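Side-chain contacts in V-type ATP synthase alpha chain (Nanoarchaeum equitans Kin4-M, PDB 5BN3), which belongs to the P-loop ATP synthase alpha/beta family and binds adenosine-5'-diphosphate: residues A[86-89]-A[90-94]; A[233-236]-A[237-240]; A[427-430]-A[431-434]; A[538-541]-A[542-545]. One frame throughout, in Å; residues are numbered along the deposited sequence.

Contact 1 of 4, residues A[86-89]-A[90-94]; sequences PLKD and IYEKT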
ATOM      1  N   PRO A  86      30.696  -0.963  33.099  1.00 40.71           N
ATOM      2  CA  PRO A  86      30.201  -2.017  33.992  1.00 42.63           C
ATOM      3  C   PRO A  86      29.040  -1.537  34.854  1.00 47.33           C
ATOM      4  O   PRO A  86      29.196  -0.590  35.628  1.00 40.91           O
ATOM      5  CB  PRO A  86      31.420  -2.331  34.869  1.00 46.54           C
ATOM      6  CG  PRO A  86      32.217  -1.067  34.874  1.00 46.31           C
ATOM      7  CD  PRO A  86      32.009  -0.440  33.522  1.00 43.97           C
ATOM      8  N   LEU A  87      27.892  -2.197  34.728  1.00 35.25           N
ATOM      9  CA  LEU A  87      26.675  -1.770  35.411  1.00 35.61           C
ATOM     10  C   LEU A  87      26.714  -2.021  36.919  1.00 35.18           C
ATOM     11  O   LEU A  87      26.036  -1.336  37.685  1.00 35.59           O
ATOM     12  CB  LEU A  87      25.454  -2.448  34.788  1.00 43.46           C
ATOM     13  CG  LEU A  87      25.148  -2.021  33.350  1.00 39.85           C
ATOM     14  CD1 LEU A  87      23.962  -2.780  32.790  1.00 48.44           C
ATOM     15  CD2 LEU A  87      24.883  -0.531  33.308  1.00 49.10           C
ATOM     16  N   LYS A  88      27.499  -3.009  37.337  1.00 44.56           N
ATOM     17  CA  LYS A  88      27.659  -3.308  38.756  1.00 46.10           C
ATOM     18  C   LYS A  88      28.400  -2.169  39.442  1.00 44.69           C
ATOM     19  O   LYS A  88      28.017  -1.732  40.530  1.00 46.37           O
ATOM     20  CB  LYS A  88      28.418  -4.626  38.940  1.00 44.86           C
ATOM     21  CG  LYS A  88      28.744  -4.972  40.387  1.00 50.51           C
ATOM     22  CD  LYS A  88      29.364  -6.362  40.498  1.00 54.97           C
ATOM     23  CE  LYS A  88      29.821  -6.660  41.918  1.00 70.74           C
ATOM     24  NZ  LYS A  88      30.948  -5.786  42.341  1.00 82.43           N
ATOM     25  N   ASP A  89      29.453  -1.679  38.792  1.00 40.79           N
ATOM     26  CA  ASP A  89      30.244  -0.574  39.329  1.00 47.39           C
ATOM     27  C   ASP A  89      29.466   0.743  39.323  1.00 53.54           C
ATOM     28  O   ASP A  89      29.606   1.550  40.239  1.00 49.73           O
ATOM     29  CB  ASP A  89      31.564  -0.424  38.560  1.00 52.09           C
ATOM     30  CG  ASP A  89      32.474  -1.631  38.715  1.00 62.65           C
ATOM     31  OD1 ASP A  89      32.172  -2.508  39.553  1.00 72.02           O
ATOM     32  OD2 ASP A  89      33.499  -1.697  38.004  1.00 80.94           O
ATOM     33  N   ILE A  90      28.652   0.957  38.291  1.00 50.07           N
ATOM     34  CA  ILE A  90      27.787   2.133  38.225  1.00 39.87           C
ATOM     35  C   ILE A  90      26.830   2.137  39.412  1.00 46.94           C
ATOM     36  O   ILE A  90      26.649   3.160  40.073  1.00 47.35           O
ATOM     37  CB  ILE A  90      26.971   2.170  36.912  1.00 38.04           C
ATOM     38  CG1 ILE A  90      27.893   2.390  35.710  1.00 38.84           C
ATOM     39  CG2 ILE A  90      25.920   3.263  36.960  1.00 45.53           C
ATOM     40  CD1 ILE A  90      27.167   2.391  34.376  1.00 48.28           C
ATOM     41  N   TYR A  91      26.230   0.982  39.685  1.00 37.37           N
ATOM     42  CA  TYR A  91      25.337   0.832  40.826  1.00 38.65           C
ATOM     43  C   TYR A  91      26.049   1.157  42.135  1.00 50.57           C
ATOM     44  O   TYR A  91      25.513   1.874  42.978  1.00 45.65           O
ATOM     45  CB  TYR A  91      24.779  -0.594  40.886  1.00 40.24           C
ATOM     46  CG  TYR A  91      23.955  -0.878  42.123  1.00 49.99           C
ATOM     47  CD1 TYR A  91      22.623  -0.497  42.193  1.00 61.16           C
ATOM     48  CD2 TYR A  91      24.507  -1.529  43.218  1.00 52.01           C
ATOM     49  CE1 TYR A  91      21.864  -0.753  43.319  1.00 56.15           C
ATOM     50  CE2 TYR A  91      23.754  -1.788  44.349  1.00 58.80           C
ATOM     51  CZ  TYR A  91      22.434  -1.398  44.392  1.00 67.79           C
ATOM     52  OH  TYR A  91      21.680  -1.653  45.512  1.00 77.96           O
ATOM     53  N   GLU A  92      27.257   0.626  42.301  1.00 48.66           N
ATOM     54  CA  GLU A  92      28.000   0.791  43.548  1.00 56.98           C
ATOM     55  C   GLU A  92      28.504   2.217  43.776  1.00 52.57           C
ATOM     56  O   GLU A  92      28.468   2.714  44.901  1.00 58.71           O
ATOM     57  CB  GLU A  92      29.147  -0.226  43.629  1.00 47.02           C
ATOM     58  CG  GLU A  92      28.686  -1.629  44.019  1.00 54.70           C
ATOM     59  CD  GLU A  92      29.746  -2.695  43.803  1.00 70.14           C
ATOM     60  OE1 GLU A  92      30.868  -2.352  43.372  1.00 72.34           O
ATOM     61  OE2 GLU A  92      29.452  -3.882  44.060  1.00 72.30           O
ATOM     62  N   LYS A  93      28.964   2.874  42.715  1.00 47.82           N
ATOM     63  CA  LYS A  93      29.433   4.256  42.830  1.00 54.19           C
ATOM     64  C   LYS A  93      28.291   5.212  43.155  1.00 66.61           C
ATOM     65  O   LYS A  93      28.384   6.009  44.087  1.00 59.94           O
ATOM     66  CB  LYS A  93      30.124   4.712  41.540  1.00 56.07           C
ATOM     67  CG  LYS A  93      31.375   3.928  41.174  1.00 71.64           C
ATOM     68  CD  LYS A  93      32.313   3.791  42.357  1.00 92.90           C
ATOM     69  CE  LYS A  93      33.619   3.131  41.948  1.00 94.96           C
ATOM     70  NZ  LYS A  93      34.342   3.926  40.916  1.00 90.99           N
ATOM     71  N   THR A  94      27.213   5.122  42.384  1.00 61.16           N
ATOM     72  CA  THR A  94      26.082   6.033  42.526  1.00 54.77           C
ATOM     73  C   THR A  94      25.200   5.716  43.725  1.00 52.50           C
ATOM     74  O   THR A  94      24.498   6.597  44.226  1.00 49.34           O
ATOM     75  CB  THR A  94      25.206   6.028  41.260  1.00 61.95           C
ATOM     76  OG1 THR A  94      24.584   4.744  41.110  1.00 47.94           O
ATOM     77  CG2 THR A  94      26.056   6.318  40.044  1.00 56.89           C
TER
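Leu87 O is gripped twice: it accepts the amide of Tyr91 at 3.1 Å and a bond from Asn100 ND2 of the neighbouring NEQ263 chain, which covers this part of the helix and also packs on Tyr91 through its Ala103. Lys93 N donates to Asp89 O at 2.9 Å, nearly straight at 163°. The same carbonyl meets the Lys93 chain, whose CG lies 3.1 Å from Asp89 O because the lysine starts off beside its own backbone N. Lys88 NZ forms a salt bridge with Glu92 OE2 at 3.0 Å, reaching it on the syn side but 27° out of the carboxylate plane. The lysine runs extended and turns only at its last bond (chi4 -66°), which swings the ammonium over to the next turn. Glu92 OE1 comes within 4.0 Å of Asp89 OD1. Lys88 probably offsets the two carboxylates, whose closeness could raise the proton affinity of either; a magnesium ion also lies about 4 Å from the Lys88 side chain. All of this lies on the short helix 87-94, with Pro86 as N-cap: Pro86 O accepts the amide of Ile90, and Ile90 CG1 sits 3.3 Å from Pro86 O. Leu87 and Ile90 run side by side, Leu87 touching Ile79 of strand 79-80 and Ile90 touching Pro100. At the far end Thr94 N and Thr94 OG1 grip Ile90 O from opposite faces.

Contact 2 of 4, residues A[233-236]-A[237-240]; sequences NQQI and AKWA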
ATOM      1  N   ASN A 233      16.973 -17.605  22.121  1.00 32.08           N
ATOM      2  CA  ASN A 233      18.353 -17.136  22.210  1.00 33.95           C
ATOM      3  C   ASN A 233      18.974 -17.400  23.580  1.00 30.34           C
ATOM      4  O   ASN A 233      20.156 -17.735  23.676  1.00 38.80           O
ATOM      5  CB  ASN A 233      18.446 -15.650  21.851  1.00 33.60           C
ATOM      6  CG  ASN A 233      18.675 -15.422  20.367  1.00 52.61           C
ATOM      7  OD1 ASN A 233      19.816 -15.394  19.900  1.00 47.89           O
ATOM      8  ND2 ASN A 233      17.591 -15.256  19.617  1.00 49.77           N
ATOM      9  N   GLN A 234      18.173 -17.252  24.635  1.00 30.89           N
ATOM     10  CA  GLN A 234      18.633 -17.537  25.992  1.00 35.06           C
ATOM     11  C   GLN A 234      18.911 -19.024  26.188  1.00 36.38           C
ATOM     12  O   GLN A 234      19.849 -19.396  26.892  1.00 35.32           O
ATOM     13  CB  GLN A 234      17.616 -17.044  27.029  1.00 35.26           C
ATOM     14  CG  GLN A 234      17.597 -15.530  27.219  1.00 44.68           C
ATOM     15  CD  GLN A 234      16.544 -15.072  28.213  1.00 52.77           C
ATOM     16  OE1 GLN A 234      15.663 -15.841  28.605  1.00 52.31           O
ATOM     17  NE2 GLN A 234      16.629 -13.811  28.624  1.00 40.95           N
ATOM     18  N   GLN A 235      18.088 -19.867  25.571  1.00 35.14           N
ATOM     19  CA  GLN A 235      18.307 -21.313  25.597  1.00 35.76           C
ATOM     20  C   GLN A 235      19.620 -21.678  24.924  1.00 33.14           C
ATOM     21  O   GLN A 235      20.362 -22.529  25.410  1.00 35.48           O
ATOM     22  CB  GLN A 235      17.156 -22.048  24.906  1.00 34.45           C
ATOM     23  CG  GLN A 235      15.889 -22.127  25.733  1.00 42.23           C
ATOM     24  CD  GLN A 235      16.109 -22.804  27.070  1.00 47.77           C
ATOM     25  OE1 GLN A 235      16.188 -22.144  28.107  1.00 43.82           O
ATOM     26  NE2 GLN A 235      16.203 -24.129  27.055  1.00 38.49           N
ATOM     27  N   ILE A 236      19.895 -21.038  23.793  1.00 32.71           N
ATOM     28  CA  ILE A 236      21.167 -21.228  23.111  1.00 30.44           C
ATOM     29  C   ILE A 236      22.305 -20.734  24.003  1.00 39.81           C
ATOM     30  O   ILE A 236      23.296 -21.429  24.183  1.00 36.09           O
ATOM     31  CB  ILE A 236      21.195 -20.494  21.752  1.00 32.00           C
ATOM     32  CG1 ILE A 236      20.136 -21.082  20.813  1.00 39.43           C
ATOM     33  CG2 ILE A 236      22.570 -20.591  21.120  1.00 31.67           C
ATOM     34  CD1 ILE A 236      20.000 -20.340  19.498  1.00 39.13           C
ATOM     35  N   ALA A 237      22.150 -19.546  24.578  1.00 32.11           N
ATOM     36  CA  ALA A 237      23.161 -18.999  25.480  1.00 35.52           C
ATOM     37  C   ALA A 237      23.423 -19.919  26.677  1.00 38.39           C
ATOM     38  O   ALA A 237      24.543 -19.979  27.186  1.00 35.39           O
ATOM     39  CB  ALA A 237      22.751 -17.617  25.949  1.00 33.25           C
ATOM     40  N   LYS A 238      22.390 -20.636  27.116  1.00 32.27           N
ATOM     41  CA  LYS A 238      22.507 -21.573  28.236  1.00 37.30           C
ATOM     42  C   LYS A 238      23.286 -22.833  27.891  1.00 43.39           C
ATOM     43  O   LYS A 238      24.274 -23.159  28.547  1.00 40.31           O
ATOM     44  CB  LYS A 238      21.119 -22.010  28.716  1.00 38.60           C
ATOM     45  CG  LYS A 238      20.420 -21.077  29.687  1.00 48.77           C
ATOM     46  CD  LYS A 238      19.151 -21.744  30.210  1.00 41.45           C
ATOM     47  CE  LYS A 238      18.126 -20.729  30.679  1.00 52.83           C
ATOM     48  NZ  LYS A 238      16.829 -21.384  31.008  1.00 53.19           N
ATOM     49  N   TRP A 239      22.825 -23.549  26.870  1.00 39.13           N
ATOM     50  CA  TRP A 239      23.288 -24.918  26.637  1.00 38.50           C
ATOM     51  C   TRP A 239      24.202 -25.128  25.431  1.00 46.31           C
ATOM     52  O   TRP A 239      24.614 -26.256  25.167  1.00 41.73           O
ATOM     53  CB  TRP A 239      22.089 -25.865  26.511  1.00 37.88           C
ATOM     54  CG  TRP A 239      21.068 -25.750  27.611  1.00 35.72           C
ATOM     55  CD1 TRP A 239      19.719 -25.581  27.462  1.00 39.98           C
ATOM     56  CD2 TRP A 239      21.310 -25.804  29.024  1.00 35.31           C
ATOM     57  NE1 TRP A 239      19.110 -25.526  28.691  1.00 40.37           N
ATOM     58  CE2 TRP A 239      20.063 -25.660  29.667  1.00 39.13           C
ATOM     59  CE3 TRP A 239      22.457 -25.961  29.807  1.00 44.91           C
ATOM     60  CZ2 TRP A 239      19.935 -25.667  31.059  1.00 39.68           C
ATOM     61  CZ3 TRP A 239      22.328 -25.966  31.182  1.00 43.57           C
ATOM     62  CH2 TRP A 239      21.079 -25.821  31.794  1.00 41.37           C
ATOM     63  N   ALA A 240      24.511 -24.067  24.692  1.00 37.65           N
ATOM     64  CA  ALA A 240      25.333 -24.222  23.490  1.00 41.48           C
ATOM     65  C   ALA A 240      26.709 -24.803  23.794  1.00 44.44           C
ATOM     66  O   ALA A 240      27.339 -24.462  24.798  1.00 42.01           O
ATOM     67  CB  ALA A 240      25.482 -22.907  22.753  1.00 37.54           C
TER
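Gln235 turns back on itself at its second torsion (chi2 -58°), while Lys238 stays extended beyond CG, and the two polar ends meet: Lys238 NZ donates to Gln235 OE1 at 3.1 Å. The donor stands nearly along the C=O axis, with a C=O...N angle of 160°. The pair belongs to the last turns of helix 229-239, whose first residues Lys229 and Thr230 belong to the P-loop and, with Val231, line the adenosine-5'-diphosphate pocket. The other end of the Gln235 amide faces Trp239. Gln235 NE2 lies 3.6 Å from Trp239 NE1 at the indole edge, the amide and ring planes 79° apart; both nitrogens are donors, and the hydroxyl OG of Ser499 is hydrogen-bonded to each. The glutamine is thus held at both ends of its amide, which fixes its rotation. Lys238 CB meanwhile sits over the rim of one indole face. Asn233 O takes the amide of Ala237 at 2.8 Å, and Ala237 packs inward on strand 244-250, whereas Ile236 touches Asn318 of strand 314-320 and Trp402. Just past the helix, Ala240 is the first residue to leave helical angles: its N donates to Ile236 O at 2.9 Å, and its CB rests 3.0 Å from that same Ile236 O.

Contact 3 of 4, residues A[427-430]-A[431-434]; sequences WEFV and KKYF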
ATOM      1  N   TRP A 427      23.806 -27.731   5.980  1.00 38.75           N
ATOM      2  CA  TRP A 427      23.655 -29.155   6.263  1.00 48.14           C
ATOM      3  C   TRP A 427      24.761 -29.995   5.623  1.00 46.84           C
ATOM      4  O   TRP A 427      25.179 -31.006   6.187  1.00 45.08           O
ATOM      5  CB  TRP A 427      22.287 -29.669   5.808  1.00 52.37           C
ATOM      6  CG  TRP A 427      22.143 -31.160   5.951  1.00 58.84           C
ATOM      7  CD1 TRP A 427      22.085 -32.084   4.946  1.00 56.07           C
ATOM      8  CD2 TRP A 427      22.061 -31.898   7.177  1.00 49.59           C
ATOM      9  NE1 TRP A 427      21.959 -33.348   5.473  1.00 53.60           N
ATOM     10  CE2 TRP A 427      21.944 -33.261   6.840  1.00 48.46           C
ATOM     11  CE3 TRP A 427      22.071 -31.536   8.527  1.00 43.20           C
ATOM     12  CZ2 TRP A 427      21.838 -34.262   7.807  1.00 46.41           C
ATOM     13  CZ3 TRP A 427      21.965 -32.528   9.482  1.00 51.03           C
ATOM     14  CH2 TRP A 427      21.851 -33.874   9.120  1.00 49.87           C
ATOM     15  N   GLU A 428      25.236 -29.575   4.453  1.00 50.85           N
ATOM     16  CA  GLU A 428      26.271 -30.326   3.740  1.00 61.00           C
ATOM     17  C   GLU A 428      27.601 -30.370   4.494  1.00 60.35           C
ATOM     18  O   GLU A 428      28.421 -31.261   4.265  1.00 51.59           O
ATOM     19  CB  GLU A 428      26.479 -29.767   2.325  1.00 57.75           C
ATOM     20  CG  GLU A 428      26.972 -28.328   2.267  1.00 76.26           C
ATOM     21  CD  GLU A 428      27.233 -27.856   0.846  1.00 90.91           C
ATOM     22  OE1 GLU A 428      28.239 -28.295   0.247  1.00 89.76           O
ATOM     23  OE2 GLU A 428      26.432 -27.050   0.326  1.00 84.26           O
ATOM     24  N   PHE A 429      27.807 -29.418   5.399  1.00 50.87           N
ATOM     25  CA  PHE A 429      29.059 -29.330   6.145  1.00 50.96           C
ATOM     26  C   PHE A 429      29.008 -30.065   7.485  1.00 52.55           C
ATOM     27  O   PHE A 429      30.048 -30.318   8.098  1.00 64.78           O
ATOM     28  CB  PHE A 429      29.441 -27.865   6.383  1.00 47.58           C
ATOM     29  CG  PHE A 429      29.564 -27.049   5.124  1.00 53.12           C
ATOM     30  CD1 PHE A 429      30.629 -27.241   4.256  1.00 70.35           C
ATOM     31  CD2 PHE A 429      28.628 -26.070   4.824  1.00 55.09           C
ATOM     32  CE1 PHE A 429      30.747 -26.484   3.102  1.00 65.25           C
ATOM     33  CE2 PHE A 429      28.742 -25.310   3.671  1.00 63.06           C
ATOM     34  CZ  PHE A 429      29.803 -25.518   2.810  1.00 73.47           C
ATOM     35  N   VAL A 430      27.804 -30.405   7.938  1.00 50.37           N
ATOM     36  CA  VAL A 430      27.635 -31.014   9.256  1.00 53.01           C
ATOM     37  C   VAL A 430      27.086 -32.438   9.196  1.00 47.14           C
ATOM     38  O   VAL A 430      27.130 -33.166  10.189  1.00 48.25           O
ATOM     39  CB  VAL A 430      26.729 -30.154  10.172  1.00 57.95           C
ATOM     40  CG1 VAL A 430      27.198 -28.712  10.175  1.00 55.02           C
ATOM     41  CG2 VAL A 430      25.279 -30.231   9.715  1.00 50.09           C
ATOM     42  N   LYS A 431      26.572 -32.832   8.033  1.00 44.27           N
ATOM     43  CA  LYS A 431      26.016 -34.173   7.868  1.00 55.35           C
ATOM     44  C   LYS A 431      27.090 -35.241   8.048  1.00 58.34           C
ATOM     45  O   LYS A 431      26.792 -36.364   8.461  1.00 61.13           O
ATOM     46  CB  LYS A 431      25.330 -34.328   6.505  1.00 51.15           C
ATOM     47  CG  LYS A 431      26.261 -34.257   5.299  1.00 55.42           C
ATOM     48  CD  LYS A 431      25.514 -34.619   4.017  1.00 70.98           C
ATOM     49  CE  LYS A 431      26.373 -34.398   2.778  1.00 75.20           C
ATOM     50  NZ  LYS A 431      25.608 -34.641   1.520  1.00 74.21           N
ATOM     51  N   LYS A 432      28.332 -34.878   7.738  1.00 55.17           N
ATOM     52  CA  LYS A 432      29.480 -35.753   7.948  1.00 64.73           C
ATOM     53  C   LYS A 432      29.518 -36.201   9.399  1.00 69.17           C
ATOM     54  O   LYS A 432      29.574 -37.395   9.688  1.00 63.94           O
ATOM     55  CB  LYS A 432      30.778 -35.007   7.641  1.00 73.45           C
ATOM     56  CG  LYS A 432      30.650 -33.872   6.640  1.00 84.34           C
ATOM     57  CD  LYS A 432      31.745 -32.842   6.886  1.00 93.57           C
ATOM     58  CE  LYS A 432      31.795 -31.790   5.791  1.00 96.43           C
ATOM     59  NZ  LYS A 432      32.772 -30.712   6.115  1.00 82.56           N
ATOM     60  N   TYR A 433      29.479 -35.224  10.301  1.00 52.70           N
ATOM     61  CA  TYR A 433      29.539 -35.472  11.737  1.00 52.54           C
ATOM     62  C   TYR A 433      28.456 -36.433  12.206  1.00 57.46           C
ATOM     63  O   TYR A 433      28.726 -37.360  12.968  1.00 58.41           O
ATOM     64  CB  TYR A 433      29.418 -34.151  12.502  1.00 65.12           C
ATOM     65  CG  TYR A 433      29.342 -34.310  14.006  1.00 57.02           C
ATOM     66  CD1 TYR A 433      30.493 -34.347  14.774  1.00 66.96           C
ATOM     67  CD2 TYR A 433      28.117 -34.415  14.654  1.00 61.67           C
ATOM     68  CE1 TYR A 433      30.430 -34.491  16.144  1.00 65.18           C
ATOM     69  CE2 TYR A 433      28.047 -34.560  16.025  1.00 59.92           C
ATOM     70  CZ  TYR A 433      29.206 -34.595  16.763  1.00 70.28           C
ATOM     71  OH  TYR A 433      29.143 -34.740  18.128  1.00 72.25           O
ATOM     72  N   PHE A 434      27.227 -36.198  11.758  1.00 58.06           N
ATOM     73  CA  PHE A 434      26.092 -37.002  12.194  1.00 64.48           C
ATOM     74  C   PHE A 434      26.139 -38.417  11.626  1.00 68.64           C
ATOM     75  O   PHE A 434      25.787 -39.372  12.311  1.00 74.77           O
ATOM     76  CB  PHE A 434      24.772 -36.314  11.837  1.00 58.24           C
ATOM     77  CG  PHE A 434      24.511 -35.062  12.628  1.00 62.77           C
ATOM     78  CD1 PHE A 434      24.167 -35.134  13.969  1.00 65.88           C
ATOM     79  CD2 PHE A 434      24.600 -33.813  12.029  1.00 58.49           C
ATOM     80  CE1 PHE A 434      23.924 -33.982  14.702  1.00 60.29           C
ATOM     81  CE2 PHE A 434      24.357 -32.659  12.757  1.00 63.42           C
ATOM     82  CZ  PHE A 434      24.019 -32.745  14.094  1.00 66.36           C
TER
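Lys431 lays its CB over one face of Trp427, 3.9 Å from the centroid of the five-membered ring, a CH-pi contact in the weakly bonded opening turn of helix 427-437, whose later part falls in the C-terminal domain family of V and A type ATP synthases. CG stands between backbone N and carbonyl carbon (chi1 66°), a position that brings it 3.5 Å from Trp427 O. CD then skirts the indole, 4.0 Å from Trp427 NE1, and CE comes 4.0 Å from Glu428 O. The tip, NZ, passes on without contacting the Glu428 carboxylate. The indole also has a cation-pi partner in Arg445, and both Trp427 and Lys431 touch Ile442 of helix 441-458. Trp427 O binds two amides, those of Val430 and Lys431, but the helix is kinked just beyond, and Phe434 N reaches Val430 O only in a weak bond. At its six-membered end the indole meets Phe434, CZ3 of Trp427 lying 3.9 Å from CD2 of Phe434. The planes are within 16° of parallel, yet slid so far apart that the rings barely overlap. The methyl CG2 of Val430 meets the phenyl edge in its plane, 4.0 Å from Phe434 CE2.

Contact 4 of 4, residues A[538-541]-A[542-545]; sequences HEKI and IKLR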
ATOM      1  N   HIS A 538       1.913 -44.196  21.501  1.00 64.02           N
ATOM      2  CA  HIS A 538       2.211 -42.854  21.011  1.00 65.32           C
ATOM      3  C   HIS A 538       2.223 -41.825  22.139  1.00 68.26           C
ATOM      4  O   HIS A 538       3.056 -40.919  22.147  1.00 64.77           O
ATOM      5  CB  HIS A 538       1.243 -42.441  19.894  1.00 62.46           C
ATOM      6  CG  HIS A 538      -0.178 -42.279  20.337  1.00 67.48           C
ATOM      7  ND1 HIS A 538      -1.017 -43.345  20.563  1.00 76.21           N
ATOM      8  CD2 HIS A 538      -0.915 -41.163  20.569  1.00 68.49           C
ATOM      9  CE1 HIS A 538      -2.208 -42.898  20.930  1.00 71.71           C
ATOM     10  NE2 HIS A 538      -2.169 -41.580  20.940  1.00 80.54           N
ATOM     11  N   GLU A 539       1.313 -41.979  23.097  1.00 60.81           N
ATOM     12  CA  GLU A 539       1.243 -41.066  24.232  1.00 61.60           C
ATOM     13  C   GLU A 539       2.421 -41.232  25.193  1.00 63.48           C
ATOM     14  O   GLU A 539       2.803 -40.287  25.882  1.00 61.74           O
ATOM     15  CB  GLU A 539      -0.086 -41.222  24.982  1.00 71.82           C
ATOM     16  CG  GLU A 539      -1.329 -40.871  24.164  1.00 77.51           C
ATOM     17  CD  GLU A 539      -1.457 -39.383  23.858  1.00 98.85           C
ATOM     18  OE1 GLU A 539      -0.581 -38.595  24.273  1.00 86.22           O
ATOM     19  OE2 GLU A 539      -2.447 -39.000  23.200  1.00 90.23           O
ATOM     20  N   LYS A 540       2.994 -42.431  25.236  1.00 59.62           N
ATOM     21  CA  LYS A 540       4.168 -42.686  26.069  1.00 62.97           C
ATOM     22  C   LYS A 540       5.417 -42.051  25.466  1.00 57.59           C
ATOM     23  O   LYS A 540       6.254 -41.500  26.182  1.00 53.96           O
ATOM     24  CB  LYS A 540       4.385 -44.191  26.262  1.00 67.45           C
ATOM     25  CG  LYS A 540       3.264 -44.883  27.020  1.00 83.91           C
ATOM     26  CD  LYS A 540       2.894 -44.102  28.271  1.00 90.39           C
ATOM     27  CE  LYS A 540       1.400 -43.825  28.325  1.00 81.80           C
ATOM     28  NZ  LYS A 540       1.079 -42.701  29.248  1.00 88.21           N
ATOM     29  N   ILE A 541       5.534 -42.136  24.143  1.00 59.04           N
ATOM     30  CA  ILE A 541       6.645 -41.528  23.416  1.00 52.55           C
ATOM     31  C   ILE A 541       6.633 -40.003  23.560  1.00 51.01           C
ATOM     32  O   ILE A 541       7.677 -39.380  23.761  1.00 45.83           O
ATOM     33  CB  ILE A 541       6.605 -41.914  21.917  1.00 62.87           C
ATOM     34  CG1 ILE A 541       6.784 -43.426  21.752  1.00 61.22           C
ATOM     35  CG2 ILE A 541       7.674 -41.171  21.132  1.00 53.49           C
ATOM     36  CD1 ILE A 541       6.773 -43.891  20.310  1.00 53.98           C
ATOM     37  N   ILE A 542       5.444 -39.416  23.465  1.00 47.77           N
ATOM     38  CA  ILE A 542       5.268 -37.969  23.575  1.00 57.40           C
ATOM     39  C   ILE A 542       5.711 -37.425  24.943  1.00 67.21           C
ATOM     40  O   ILE A 542       6.221 -36.305  25.038  1.00 56.62           O
ATOM     41  CB  ILE A 542       3.799 -37.574  23.247  1.00 49.95           C
ATOM     42  CG1 ILE A 542       3.538 -37.736  21.745  1.00 46.39           C
ATOM     43  CG2 ILE A 542       3.496 -36.150  23.664  1.00 60.20           C
ATOM     44  CD1 ILE A 542       2.099 -37.479  21.329  1.00 58.18           C
ATOM     45  N   LYS A 543       5.550 -38.233  25.988  1.00 54.78           N
ATOM     46  CA  LYS A 543       5.902 -37.823  27.347  1.00 55.67           C
ATOM     47  C   LYS A 543       7.378 -38.038  27.688  1.00 50.95           C
ATOM     48  O   LYS A 543       7.842 -37.600  28.741  1.00 53.33           O
ATOM     49  CB  LYS A 543       5.027 -38.566  28.362  1.00 64.32           C
ATOM     50  CG  LYS A 543       3.546 -38.244  28.268  1.00 67.59           C
ATOM     51  CD  LYS A 543       2.710 -39.267  29.027  1.00 84.87           C
ATOM     52  CE  LYS A 543       3.141 -39.376  30.480  1.00101.35           C
ATOM     53  NZ  LYS A 543       2.361 -40.411  31.215  1.00 99.87           N
ATOM     54  N   LEU A 544       8.108 -38.706  26.796  1.00 46.46           N
ATOM     55  CA  LEU A 544       9.511 -39.062  27.028  1.00 42.10           C
ATOM     56  C   LEU A 544      10.409 -37.881  27.391  1.00 56.35           C
ATOM     57  O   LEU A 544      11.186 -37.957  28.344  1.00 48.75           O
ATOM     58  CB  LEU A 544      10.089 -39.776  25.803  1.00 48.77           C
ATOM     59  CG  LEU A 544       9.838 -41.275  25.646  1.00 53.51           C
ATOM     60  CD1 LEU A 544      10.319 -41.760  24.291  1.00 45.83           C
ATOM     61  CD2 LEU A 544      10.554 -42.028  26.745  1.00 57.26           C
ATOM     62  N   ARG A 545      10.295 -36.793  26.633  1.00 48.62           N
ATOM     63  CA  ARG A 545      11.175 -35.634  26.788  1.00 53.07           C
ATOM     64  C   ARG A 545      11.112 -34.994  28.174  1.00 43.43           C
ATOM     65  O   ARG A 545      12.036 -34.289  28.580  1.00 49.98           O
ATOM     66  CB  ARG A 545      10.892 -34.585  25.702  1.00 37.71           C
ATOM     67  CG  ARG A 545       9.453 -34.067  25.665  1.00 41.65           C
ATOM     68  CD  ARG A 545       9.247 -33.082  24.516  1.00 47.05           C
ATOM     69  NE  ARG A 545       7.861 -32.630  24.399  1.00 39.52           N
ATOM     70  CZ  ARG A 545       7.401 -31.485  24.893  1.00 41.52           C
ATOM     71  NH1 ARG A 545       8.215 -30.663  25.538  1.00 44.24           N
ATOM     72  NH2 ARG A 545       6.126 -31.161  24.738  1.00 41.59           N
TER
HETATM   73  O   HOH W   1       9.046 -37.001  24.038  1.00 42.77           O
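Lys540 and Lys543 run side by side in the same direction, and their ends converge: Lys540 NZ is 3.3 Å from Lys543 NZ. Both nitrogens are donors and do not hydrogen-bond; the two ammonium groups bring like charges together, which could lower the pKa of one amine. The bend of Lys543 at chi3 (56°) turns its tip toward its neighbour. Glu539 and Ile542 are also aligned in parallel, with Ile542 CD1 4.1 Å from Glu539 OE1; the carboxylate itself forms a salt bridge with Arg482. Ile541 and Leu544 instead lie aslant, and their branches touch at 4.2 Å between Ile541 CG2 and Leu544 CD1. Past Ile541 the regular bonds become sparse. Ile542 N still donates to His538 O at 3.1 Å, but Lys543 N splits two weak bonds between Glu539 O and Lys540 O. Leu544 N then binds Ile541 O at 3.1 Å from 66° above the carbonyl plane. A water hydrogen-bonded to Ile541 O at 2.8 Å accepts from Arg545 N and links the two. His538 and Ile542 rest on helix 472-489, Ile541 faces helices 503-523 and 552-562, and Leu544 touches Leu509 of the former and Phe552 of the latter.

The four contacts follow one another in series; each lies within one continuous stretch of chain, so none encloses a loop, nests in another or crosses it. Contact 1 backs onto strand 79-80, which pairs with strand 280-285 of the large mixed sheet, and it also meets NEQ263. Contact 2 lies against the same sheet at strands 244-250 and 314-320, about 14 Å from contact 1 between nearest atoms. Contact 3 lies on helix 427-437 and abuts helix 441-458. Contact 4 packs among helices 472-489, 503-523 and 552-562. The loop between helices 472-489 and 503-523 reaches both contact 2, through Ser499, and contact 4, through Asp498, and its Gln491 to Phe494 line the adenosine-5'-diphosphate pocket.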